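Local coordinates for lipopolysaccharide biosynthesis protein wbpB (Thermus thermophilus, PDB 3O9Z) that probably oxidises a UDP-linked sugar with NAD(+) on the route to 2,3-diacetamido-2,3-dideoxy-D-mannuronic acid, with alpha-ketoglutarate likely serving to reoxidise the cofactor, at residues Thr128-Leu141 / Val256-Val269. Numbering follows the deposited sequence.
Sequences TVLQLRVHPSLLAL and VEFSEGFTDLHTEV. With NAD (nicotinamide-adenine-dinucleotide), chain E; AKG (2-oxoglutaric acid), chain F.
His135 reaches across from 128-141 to 256-269: its NE2 donates a weak, bent hydrogen bond to Glu260 O (3.0 Å, 133°), while ND1 accepts Ser137 N almost in the ring plane and so caps helix 136-146. Both ring nitrogens are thus engaged, and Phe258 CB lies over one face, a CH-pi contact. Two further CH-pi contacts follow: Leu138 CD1 sits 4.2 Å from the centroid of the Phe258 ring, and Val129 CG1 covers a face of His266, whose NE2 is hydrogen-bonded to Glu102.

Apolar side chains pack alongside. Leu132 CD2 touches two aromatic rings, 3.6 Å from Phe262 CE1 at that ring's edge and 3.7 Å from Phe258 CD2. Val134 CG2 meets Leu265 CB and Val269 CG2.

At the cofactor, Gln131 reads the carboxamide with two nearly straight bonds, OE1 taking NAD N7N (2.9 Å) and NE2 giving to NAD O7N (3.0 Å). Chi1 of 76° and a bend at chi2 (-103°) bring its amide there, with OE1 over the Phe262 ring; Phe262 CZ approaches AKG O4 at 3.4 Å. Here the segment following Rossmann strand 126-128 meets edge strand 254-257 of the six-stranded sheet and helix 266-274, forming the interdomain nicotinamide site of a Gfo/Idh/MocA dehydrogenase.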
loop_
_atom_site.group_PDB
_atom_site.type_symbol
_atom_site.label_atom_id
_atom_site.label_comp_id
_atom_site.label_asym_id
_atom_site.label_seq_id
_atom_site.Cartn_x
_atom_site.Cartn_y
_atom_site.Cartn_z
ATOM N N THR A 128 9.435 -10.371 -25.123
ATOM C CA THR A 128 8.284 -9.528 -24.795
ATOM C C THR A 128 6.991 -9.993 -25.453
ATOM O O THR A 128 6.948 -10.716 -26.454
ATOM C CB THR A 128 8.603 -8.035 -25.044
ATOM O OG1 THR A 128 7.613 -7.153 -24.481
ATOM C CG2 THR A 128 8.703 -7.786 -26.523
ATOM N N VAL A 129 5.865 -9.613 -24.847
ATOM C CA VAL A 129 4.544 -9.942 -25.388
ATOM C C VAL A 129 4.076 -8.806 -26.316
ATOM O O VAL A 129 3.771 -7.692 -25.872
ATOM C CB VAL A 129 3.504 -10.115 -24.250
ATOM C CG1 VAL A 129 2.086 -10.412 -24.791
ATOM C CG2 VAL A 129 3.970 -11.202 -23.315
ATOM N N LEU A 130 4.057 -9.106 -27.607
ATOM C CA LEU A 130 3.529 -8.170 -28.600
ATOM C C LEU A 130 2.516 -8.956 -29.417
ATOM O O LEU A 130 2.831 -9.494 -30.478
ATOM C CB LEU A 130 4.650 -7.641 -29.517
ATOM C CG LEU A 130 5.545 -6.644 -28.787
ATOM C CD1 LEU A 130 6.957 -6.535 -29.409
ATOM C CD2 LEU A 130 4.875 -5.301 -28.592
ATOM N N GLN A 131 1.298 -9.137 -28.916
ATOM C CA GLN A 131 0.416 -10.084 -29.585
ATOM C C GLN A 131 -0.036 -9.654 -30.959
ATOM O O GLN A 131 -0.541 -10.495 -31.685
ATOM C CB GLN A 131 -0.777 -10.432 -28.682
ATOM C CG GLN A 131 -1.854 -9.375 -28.584
ATOM C CD GLN A 131 -1.835 -8.569 -27.296
ATOM O OE1 GLN A 131 -2.909 -8.219 -26.772
ATOM N NE2 GLN A 131 -0.660 -8.332 -26.730
ATOM N N LEU A 132 0.064 -8.372 -31.309
ATOM C CA LEU A 132 -0.306 -8.035 -32.689
ATOM C C LEU A 132 0.565 -8.753 -33.720
ATOM O O LEU A 132 0.123 -9.013 -34.853
ATOM C CB LEU A 132 -0.299 -6.519 -32.905
ATOM C CG LEU A 132 -1.362 -5.730 -32.143
ATOM C CD1 LEU A 132 -1.322 -4.269 -32.602
ATOM C CD2 LEU A 132 -2.705 -6.343 -32.389
ATOM N N ARG A 133 1.794 -9.098 -33.340
ATOM C CA ARG A 133 2.675 -9.797 -34.292
ATOM C C ARG A 133 2.266 -11.246 -34.540
ATOM O O ARG A 133 2.811 -11.897 -35.442
ATOM C CB ARG A 133 4.137 -9.736 -33.855
ATOM C CG ARG A 133 4.680 -8.333 -33.764
ATOM C CD ARG A 133 6.175 -8.375 -33.549
ATOM N NE ARG A 133 6.788 -7.069 -33.401
ATOM C CZ ARG A 133 8.034 -6.811 -33.766
ATOM N NH1 ARG A 133 8.778 -7.765 -34.326
ATOM N NH2 ARG A 133 8.554 -5.611 -33.561
ATOM N N VAL A 134 1.327 -11.766 -33.750
ATOM C CA VAL A 134 0.754 -13.077 -34.040
ATOM C C VAL A 134 -0.721 -13.008 -34.434
ATOM O O VAL A 134 -1.414 -14.021 -34.574
ATOM C CB VAL A 134 1.018 -14.084 -32.870
ATOM C CG1 VAL A 134 2.518 -14.164 -32.619
ATOM C CG2 VAL A 134 0.284 -13.638 -31.583
ATOM N N HIS A 135 -1.243 -11.795 -34.603
ATOM C CA HIS A 135 -2.625 -11.680 -35.037
ATOM C C HIS A 135 -2.781 -12.123 -36.480
ATOM O O HIS A 135 -2.101 -11.593 -37.342
ATOM C CB HIS A 135 -3.070 -10.221 -34.902
ATOM C CG HIS A 135 -4.553 -10.037 -35.026
ATOM N ND1 HIS A 135 -5.251 -10.329 -36.177
ATOM C CD2 HIS A 135 -5.477 -9.623 -34.126
ATOM C CE1 HIS A 135 -6.535 -10.068 -35.993
ATOM N NE2 HIS A 135 -6.698 -9.642 -34.756
ATOM N N PRO A 136 -3.630 -13.125 -36.756
ATOM C CA PRO A 136 -3.683 -13.663 -38.112
ATOM C C PRO A 136 -3.983 -12.641 -39.211
ATOM O O PRO A 136 -3.455 -12.785 -40.316
ATOM C CB PRO A 136 -4.813 -14.703 -38.034
ATOM C CG PRO A 136 -4.783 -15.134 -36.606
ATOM C CD PRO A 136 -4.495 -13.878 -35.827
ATOM N N SER A 137 -4.791 -11.616 -38.928
ATOM C CA SER A 137 -5.117 -10.635 -39.964
ATOM C C SER A 137 -3.913 -9.760 -40.281
ATOM O O SER A 137 -3.738 -9.273 -41.402
ATOM C CB SER A 137 -6.249 -9.721 -39.488
ATOM O OG SER A 137 -7.475 -10.424 -39.474
ATOM N N LEU A 138 -3.114 -9.524 -39.252
ATOM C CA LEU A 138 -1.958 -8.660 -39.408
ATOM C C LEU A 138 -0.759 -9.425 -39.988
ATOM O O LEU A 138 0.008 -8.877 -40.780
ATOM C CB LEU A 138 -1.632 -7.962 -38.069
ATOM C CG LEU A 138 -2.801 -7.103 -37.549
ATOM C CD1 LEU A 138 -2.371 -6.534 -36.212
ATOM C CD2 LEU A 138 -3.049 -5.974 -38.581
ATOM N N LEU A 139 -0.622 -10.709 -39.663
ATOM C CA LEU A 139 0.328 -11.550 -40.384
ATOM C C LEU A 139 -0.027 -11.599 -41.872
ATOM O O LEU A 139 0.872 -11.560 -42.712
ATOM C CB LEU A 139 0.365 -12.943 -39.781
ATOM C CG LEU A 139 1.135 -13.148 -38.481
ATOM C CD1 LEU A 139 0.688 -14.453 -37.800
ATOM C CD2 LEU A 139 2.630 -13.144 -38.748
ATOM N N ALA A 140 -1.311 -11.706 -42.189
ATOM C CA ALA A 140 -1.766 -11.758 -43.586
ATOM C C ALA A 140 -1.431 -10.436 -44.300
ATOM O O ALA A 140 -0.928 -10.417 -45.437
ATOM C CB ALA A 140 -3.260 -12.077 -43.640
ATOM N N LEU A 141 -1.715 -9.322 -43.629
ATOM C CA LEU A 141 -1.361 -8.000 -44.146
ATOM C C LEU A 141 0.125 -7.866 -44.443
ATOM O O LEU A 141 0.514 -7.332 -45.502
ATOM C CB LEU A 141 -1.818 -6.924 -43.158
ATOM C CG LEU A 141 -1.446 -5.471 -43.477
ATOM C CD1 LEU A 141 -1.966 -5.077 -44.870
ATOM C CD2 LEU A 141 -2.102 -4.575 -42.416
ATOM N N VAL A 256 -8.059 -2.776 -42.442
ATOM C CA VAL A 256 -8.010 -3.968 -41.578
ATOM C C VAL A 256 -8.355 -3.577 -40.141
ATOM O O VAL A 256 -7.596 -2.833 -39.519
ATOM C CB VAL A 256 -6.635 -4.665 -41.670
ATOM C CG1 VAL A 256 -6.505 -5.847 -40.686
ATOM C CG2 VAL A 256 -6.368 -5.168 -43.102
ATOM N N GLU A 257 -9.501 -4.041 -39.631
ATOM C CA GLU A 257 -9.871 -3.796 -38.233
ATOM C C GLU A 257 -9.496 -5.056 -37.469
ATOM O O GLU A 257 -9.959 -6.138 -37.839
ATOM C CB GLU A 257 -11.368 -3.449 -38.050
ATOM C CG GLU A 257 -11.715 -2.617 -36.783
ATOM C CD GLU A 257 -11.597 -3.361 -35.457
ATOM O OE1 GLU A 257 -11.637 -2.698 -34.380
ATOM O OE2 GLU A 257 -11.475 -4.611 -35.492
ATOM N N PHE A 258 -8.653 -4.932 -36.444
ATOM C CA PHE A 258 -8.031 -6.104 -35.810
ATOM C C PHE A 258 -8.380 -6.330 -34.349
ATOM O O PHE A 258 -7.597 -6.910 -33.603
ATOM C CB PHE A 258 -6.508 -6.102 -35.993
ATOM C CG PHE A 258 -5.840 -4.814 -35.604
ATOM C CD1 PHE A 258 -5.675 -3.799 -36.544
ATOM C CD2 PHE A 258 -5.352 -4.634 -34.312
ATOM C CE1 PHE A 258 -4.991 -2.627 -36.213
ATOM C CE2 PHE A 258 -4.679 -3.458 -33.960
ATOM C CZ PHE A 258 -4.503 -2.455 -34.923
ATOM N N SER A 259 -9.554 -5.887 -33.926
ATOM C CA SER A 259 -9.980 -6.098 -32.548
ATOM C C SER A 259 -10.378 -7.539 -32.229
ATOM O O SER A 259 -10.217 -8.013 -31.099
ATOM C CB SER A 259 -11.150 -5.172 -32.245
ATOM O OG SER A 259 -10.696 -3.820 -32.139
ATOM N N GLU A 260 -10.856 -8.246 -33.244
ATOM C CA GLU A 260 -11.386 -9.568 -32.966
ATOM C C GLU A 260 -10.231 -10.498 -32.663
ATOM O O GLU A 260 -9.252 -10.555 -33.411
ATOM C CB GLU A 260 -12.203 -10.043 -34.164
ATOM C CG GLU A 260 -13.563 -9.355 -34.210
ATOM C CD GLU A 260 -14.313 -9.599 -35.509
ATOM O OE1 GLU A 260 -15.552 -9.768 -35.440
ATOM O OE2 GLU A 260 -13.675 -9.610 -36.590
ATOM N N GLY A 261 -10.314 -11.189 -31.525
ATOM C CA GLY A 261 -9.210 -12.022 -31.063
ATOM C C GLY A 261 -8.043 -11.301 -30.409
ATOM O O GLY A 261 -7.080 -11.945 -30.005
ATOM N N PHE A 262 -8.098 -9.973 -30.326
ATOM C CA PHE A 262 -7.049 -9.223 -29.614
ATOM C C PHE A 262 -6.687 -9.739 -28.211
ATOM O O PHE A 262 -5.518 -9.707 -27.816
ATOM C CB PHE A 262 -7.461 -7.737 -29.522
ATOM C CG PHE A 262 -6.388 -6.821 -28.967
ATOM C CD1 PHE A 262 -5.368 -6.351 -29.773
ATOM C CD2 PHE A 262 -6.354 -6.463 -27.618
ATOM C CE1 PHE A 262 -4.358 -5.530 -29.255
ATOM C CE2 PHE A 262 -5.354 -5.632 -27.101
ATOM C CZ PHE A 262 -4.367 -5.126 -27.919
ATOM N N THR A 263 -7.689 -10.151 -27.441
ATOM C CA THR A 263 -7.453 -10.657 -26.095
ATOM C C THR A 263 -7.251 -12.168 -26.027
ATOM O O THR A 263 -7.157 -12.731 -24.929
ATOM C CB THR A 263 -8.628 -10.299 -25.194
ATOM O OG1 THR A 263 -9.815 -10.930 -25.697
ATOM C CG2 THR A 263 -8.823 -8.779 -25.189
ATOM N N ASP A 264 -7.083 -12.805 -27.190
ATOM C CA ASP A 264 -7.025 -14.267 -27.266
ATOM C C ASP A 264 -5.745 -14.819 -27.892
ATOM O O ASP A 264 -5.818 -15.866 -28.563
ATOM C CB ASP A 264 -8.173 -14.748 -28.147
ATOM C CG ASP A 264 -9.240 -15.463 -27.362
ATOM O OD1 ASP A 264 -9.166 -16.712 -27.277
ATOM O OD2 ASP A 264 -10.136 -14.769 -26.836
ATOM N N LEU A 265 -4.618 -14.124 -27.726
ATOM C CA LEU A 265 -3.302 -14.478 -28.323
ATOM C C LEU A 265 -2.072 -14.630 -27.399
ATOM O O LEU A 265 -0.935 -14.819 -27.847
ATOM C CB LEU A 265 -2.929 -13.412 -29.366
ATOM C CG LEU A 265 -3.879 -13.303 -30.535
ATOM C CD1 LEU A 265 -3.826 -11.917 -31.215
ATOM C CD2 LEU A 265 -3.592 -14.409 -31.535
ATOM N N HIS A 266 -2.236 -14.530 -26.080
ATOM C CA HIS A 266 -1.075 -14.662 -25.217
ATOM C C HIS A 266 -0.444 -16.063 -25.281
ATOM O O HIS A 266 0.756 -16.207 -25.132
ATOM C CB HIS A 266 -1.431 -14.311 -23.764
ATOM C CG HIS A 266 -1.343 -12.843 -23.461
ATOM N ND1 HIS A 266 -2.036 -11.893 -24.185
ATOM C CD2 HIS A 266 -0.606 -12.171 -22.547
ATOM C CE1 HIS A 266 -1.761 -10.695 -23.692
ATOM N NE2 HIS A 266 -0.907 -10.841 -22.698
ATOM N N THR A 267 -1.280 -17.079 -25.447
ATOM C CA THR A 267 -0.704 -18.428 -25.419
ATOM C C THR A 267 0.200 -18.617 -26.648
ATOM O O THR A 267 1.319 -19.123 -26.549
ATOM C CB THR A 267 -1.816 -19.475 -25.393
ATOM O OG1 THR A 267 -2.506 -19.387 -24.134
ATOM C CG2 THR A 267 -1.226 -20.877 -25.592
ATOM N N GLU A 268 -0.247 -18.077 -27.780
ATOM C CA GLU A 268 0.624 -18.072 -28.951
ATOM C C GLU A 268 1.943 -17.298 -28.844
ATOM O O GLU A 268 2.979 -17.781 -29.268
ATOM C CB GLU A 268 -0.189 -17.648 -30.177
ATOM C CG GLU A 268 0.643 -17.585 -31.460
ATOM C CD GLU A 268 1.114 -18.937 -31.944
ATOM O OE1 GLU A 268 0.512 -19.976 -31.562
ATOM O OE2 GLU A 268 2.077 -18.921 -32.744
ATOM N N VAL A 269 1.981 -16.123 -28.204
ATOM C CA VAL A 269 3.248 -15.520 -27.868
ATOM C C VAL A 269 4.140 -16.457 -27.041
ATOM O O VAL A 269 5.345 -16.468 -27.208
ATOM C CB VAL A 269 2.982 -14.169 -27.156
ATOM C CG1 VAL A 269 4.257 -13.499 -26.728
ATOM C CG2 VAL A 269 2.200 -13.273 -28.129
HETATM P PA NAD E . -2.877 -3.962 -13.084
HETATM O O1A NAD E . -4.200 -4.622 -13.192
HETATM O O2A NAD E . -2.698 -2.588 -12.419
HETATM O O5B NAD E . -2.038 -5.068 -12.331
HETATM C C5B NAD E . -0.730 -4.691 -12.003
HETATM C C4B NAD E . -0.213 -5.658 -10.910
HETATM O O4B NAD E . 1.200 -5.444 -10.658
HETATM C C3B NAD E . -0.925 -5.316 -9.572
HETATM O O3B NAD E . -1.581 -6.474 -9.014
HETATM C C2B NAD E . 0.185 -4.743 -8.674
HETATM O O2B NAD E . 0.019 -4.999 -7.272
HETATM C C1B NAD E . 1.371 -5.579 -9.241
HETATM N N9A NAD E . 2.669 -4.967 -8.854
HETATM C C8A NAD E . 3.052 -3.726 -8.445
HETATM N N7A NAD E . 4.352 -3.702 -8.162
HETATM C C5A NAD E . 4.828 -4.982 -8.300
HETATM C C6A NAD E . 6.112 -5.621 -8.122
HETATM N N6A NAD E . 7.181 -4.902 -7.658
HETATM N N1A NAD E . 6.095 -6.914 -8.424
HETATM C C2A NAD E . 5.111 -7.688 -8.863
HETATM N N3A NAD E . 3.888 -7.116 -9.011
HETATM C C4A NAD E . 3.788 -5.805 -8.765
HETATM O O3 NAD E . -2.247 -3.844 -14.549
HETATM P PN NAD E . -2.363 -4.756 -15.813
HETATM O O1N NAD E . -3.410 -4.159 -16.752
HETATM O O2N NAD E . -2.485 -6.198 -15.407
HETATM O O5D NAD E . -1.005 -4.448 -16.597
HETATM C C5D NAD E . 0.068 -5.261 -16.193
HETATM C C4D NAD E . 1.099 -5.195 -17.334
HETATM O O4D NAD E . 0.490 -5.899 -18.439
HETATM C C3D NAD E . 1.480 -3.790 -17.826
HETATM O O3D NAD E . 2.858 -3.893 -18.308
HETATM C C2D NAD E . 0.569 -3.643 -19.055
HETATM O O2D NAD E . 1.126 -2.789 -20.042
HETATM C C1D NAD E . 0.383 -5.062 -19.605
HETATM N N1N NAD E . -0.880 -5.246 -20.319
HETATM C C2N NAD E . -0.874 -5.816 -21.505
HETATM C C3N NAD E . -2.000 -6.059 -22.264
HETATM C C7N NAD E . -1.784 -6.640 -23.602
HETATM O O7N NAD E . -0.759 -7.300 -23.878
HETATM N N7N NAD E . -2.820 -6.516 -24.422
HETATM C C4N NAD E . -3.234 -5.690 -21.710
HETATM C C5N NAD E . -3.215 -5.170 -20.415
HETATM C C6N NAD E . -2.037 -4.960 -19.703
HETATM C C1 AKG F . -3.295 -2.245 -22.046
HETATM O O1 AKG F . -4.411 -1.906 -21.572
HETATM O O2 AKG F . -2.245 -2.088 -21.412
HETATM C C2 AKG F . -3.165 -2.946 -23.305
HETATM O O5 AKG F . -2.042 -3.255 -23.697
HETATM C C3 AKG F . -4.382 -3.262 -24.135
HETATM C C4 AKG F . -4.550 -2.140 -25.158
HETATM C C5 AKG F . -5.839 -2.229 -25.951
HETATM O O3 AKG F . -6.911 -2.438 -25.353
HETATM O O4 AKG F . -5.804 -2.098 -27.177
#